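PDB 6HCP: BauA from Acinetobacter baumannii, which probably acts as the outer-membrane, TonB-dependent receptor that takes up iron as the ferric complex of the siderophore preacinetobactin. Local coordinates for residues P267-A272 against N678-A683. Sequence-based numbering, arbitrary orientation.
Sequences PKPPKA and NKAYWA
The indole of W682 supplies the one direct hydrogen bond between these two segments: NE1 donates to the backbone carbonyl O of P267 at 2.8 Å, with an N-H...O angle of 159°. The oxygen lies close to the indole plane, at the ring edge, and receives the proton nearly head-on to its C=O bond. A chi1 of -62°, with CG anti to the carbonyl carbon, helps carry the ring across to 267-272. There CB of P269 lies over one face of the W682 indole, 3.9 Å from the centroid of its five-membered ring, in a CH-pi contact. P270 crosses the indole at about a right angle, and its CD reaches CZ2 of W682 at 3.9 Å. The bond and the proline packing together help to set the rotation of the indole.

Further along, A680 points its methyl toward the extended, proline-rich 267-272 segment, where its CB lies 3.3 Å from P270 O and 4.2 Å from A272 CB. A water finishes this end, accepting from A272 N and donating to N678 O. The side chain of N678 is fixed separately, its OD1 bonded to the backbone N of R696.

The amines of K268 and K679 form salt bridges with D219 and D183, respectively, of a second subunit, so the same region also faces the oligomer interface. Within the TonB-dependent receptor fold, the contact joins two loops: 267-272, between strands 258-259 and 282-297, and the connection following strand 665-674. The latter enters strand 682-683, which pairs antiparallel with 691-692, while Y681 and W682 pack on strand 645-662 of the barrel.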
loop_
_atom_site.group_PDB
_atom_site.type_symbol
_atom_site.label_atom_id
_atom_site.label_comp_id
_atom_site.label_asym_id
_atom_site.label_seq_id
_atom_site.Cartn_x
_atom_site.Cartn_y
_atom_site.Cartn_z
ATOM N N PRO A 267 -15.862 16.071 13.529
ATOM C CA PRO A 267 -15.341 14.775 13.951
ATOM C C PRO A 267 -14.197 14.338 13.031
ATOM O O PRO A 267 -13.954 14.922 11.961
ATOM C CB PRO A 267 -16.554 13.855 13.802
ATOM C CG PRO A 267 -17.289 14.451 12.622
ATOM C CD PRO A 267 -17.061 15.956 12.700
ATOM N N LYS A 268 -13.447 13.341 13.486
ATOM C CA LYS A 268 -12.355 12.822 12.709
ATOM C C LYS A 268 -12.851 12.316 11.360
ATOM O O LYS A 268 -13.945 11.763 11.248
ATOM C CB LYS A 268 -11.645 11.721 13.497
ATOM C CG LYS A 268 -10.848 12.263 14.671
ATOM C CD LYS A 268 -9.699 11.353 15.076
ATOM C CE LYS A 268 -9.268 11.569 16.506
ATOM N NZ LYS A 268 -8.803 12.957 16.668
ATOM N N PRO A 269 -12.085 12.568 10.276
ATOM C CA PRO A 269 -12.502 12.149 8.947
ATOM C C PRO A 269 -12.577 10.629 8.854
ATOM O O PRO A 269 -11.734 9.927 9.393
ATOM C CB PRO A 269 -11.437 12.724 8.007
ATOM C CG PRO A 269 -10.245 12.998 8.879
ATOM C CD PRO A 269 -10.789 13.267 10.270
ATOM N N PRO A 270 -13.649 10.097 8.244
ATOM C CA PRO A 270 -13.701 8.696 7.826
ATOM C C PRO A 270 -12.566 8.407 6.845
ATOM O O PRO A 270 -11.908 9.336 6.348
ATOM C CB PRO A 270 -15.052 8.563 7.098
ATOM C CG PRO A 270 -15.851 9.745 7.572
ATOM C CD PRO A 270 -14.842 10.844 7.829
ATOM N N LYS A 271 -12.397 7.133 6.496
ATOM C CA LYS A 271 -11.328 6.776 5.566
ATOM C C LYS A 271 -11.556 7.496 4.234
ATOM O O LYS A 271 -12.708 7.778 3.832
ATOM C CB LYS A 271 -11.207 5.251 5.435
ATOM C CG LYS A 271 -12.448 4.507 5.000
ATOM C CD LYS A 271 -12.198 2.995 4.938
ATOM C CE LYS A 271 -13.428 2.204 4.544
ATOM N NZ LYS A 271 -13.943 2.613 3.213
ATOM N N ALA A 272 -10.453 7.695 3.513
ATOM C CA ALA A 272 -10.389 8.644 2.411
ATOM C C ALA A 272 -11.316 8.252 1.256
ATOM O O ALA A 272 -11.744 9.131 0.500
ATOM C CB ALA A 272 -8.956 8.804 1.954
ATOM N N ASN A 678 -2.689 7.497 1.222
ATOM C CA ASN A 678 -4.151 7.371 1.420
ATOM C C ASN A 678 -4.596 8.179 2.640
ATOM O O ASN A 678 -5.436 7.733 3.426
ATOM C CB ASN A 678 -4.597 5.917 1.533
ATOM C CG ASN A 678 -6.060 5.716 1.227
ATOM O OD1 ASN A 678 -6.642 6.427 0.398
ATOM N ND2 ASN A 678 -6.680 4.797 1.952
ATOM N N LYS A 679 -4.039 9.383 2.774
ATOM C CA LYS A 679 -4.384 10.268 3.847
ATOM C C LYS A 679 -5.858 10.667 3.748
ATOM O O LYS A 679 -6.294 11.186 2.732
ATOM C CB LYS A 679 -3.504 11.514 3.799
ATOM C CG LYS A 679 -3.810 12.565 4.860
ATOM C CD LYS A 679 -3.508 12.119 6.286
ATOM C CE LYS A 679 -3.682 13.240 7.291
ATOM N NZ LYS A 679 -3.768 12.718 8.674
ATOM N N ALA A 680 -6.577 10.521 4.865
ATOM C CA ALA A 680 -7.949 11.030 5.025
ATOM C C ALA A 680 -7.878 12.459 5.574
ATOM O O ALA A 680 -7.279 12.694 6.620
ATOM C CB ALA A 680 -8.729 10.130 5.948
ATOM N N TYR A 681 -8.478 13.409 4.859
ATOM C CA TYR A 681 -8.524 14.782 5.350
ATOM C C TYR A 681 -9.814 15.466 4.907
ATOM O O TYR A 681 -10.362 15.180 3.824
ATOM C CB TYR A 681 -7.304 15.569 4.859
ATOM C CG TYR A 681 -7.210 15.741 3.366
ATOM C CD1 TYR A 681 -6.623 14.766 2.574
ATOM C CD2 TYR A 681 -7.702 16.882 2.732
ATOM C CE1 TYR A 681 -6.480 14.928 1.204
ATOM C CE2 TYR A 681 -7.589 17.044 1.359
ATOM C CZ TYR A 681 -6.949 16.080 0.596
ATOM O OH TYR A 681 -6.873 16.194 -0.761
ATOM N N TRP A 682 -10.267 16.394 5.756
ATOM C CA TRP A 682 -11.333 17.351 5.440
ATOM C C TRP A 682 -10.700 18.570 4.769
ATOM O O TRP A 682 -9.690 19.072 5.236
ATOM C CB TRP A 682 -12.051 17.824 6.711
ATOM C CG TRP A 682 -12.769 16.787 7.514
ATOM C CD1 TRP A 682 -12.545 16.481 8.828
ATOM C CD2 TRP A 682 -13.984 16.114 7.141
ATOM N NE1 TRP A 682 -13.482 15.582 9.259
ATOM C CE2 TRP A 682 -14.380 15.343 8.254
ATOM C CE3 TRP A 682 -14.713 16.002 5.945
ATOM C CZ2 TRP A 682 -15.558 14.603 8.255
ATOM C CZ3 TRP A 682 -15.864 15.250 5.940
ATOM C CH2 TRP A 682 -16.276 14.558 7.081
ATOM N N ALA A 683 -11.428 19.146 3.814
ATOM C CA ALA A 683 -11.111 20.489 3.290
ATOM C C ALA A 683 -12.423 21.117 2.821
ATOM O O ALA A 683 -13.438 20.431 2.727
ATOM C CB ALA A 683 -10.115 20.389 2.167
HETATM O O HOH W 1 -7.859 6.797 4.544
#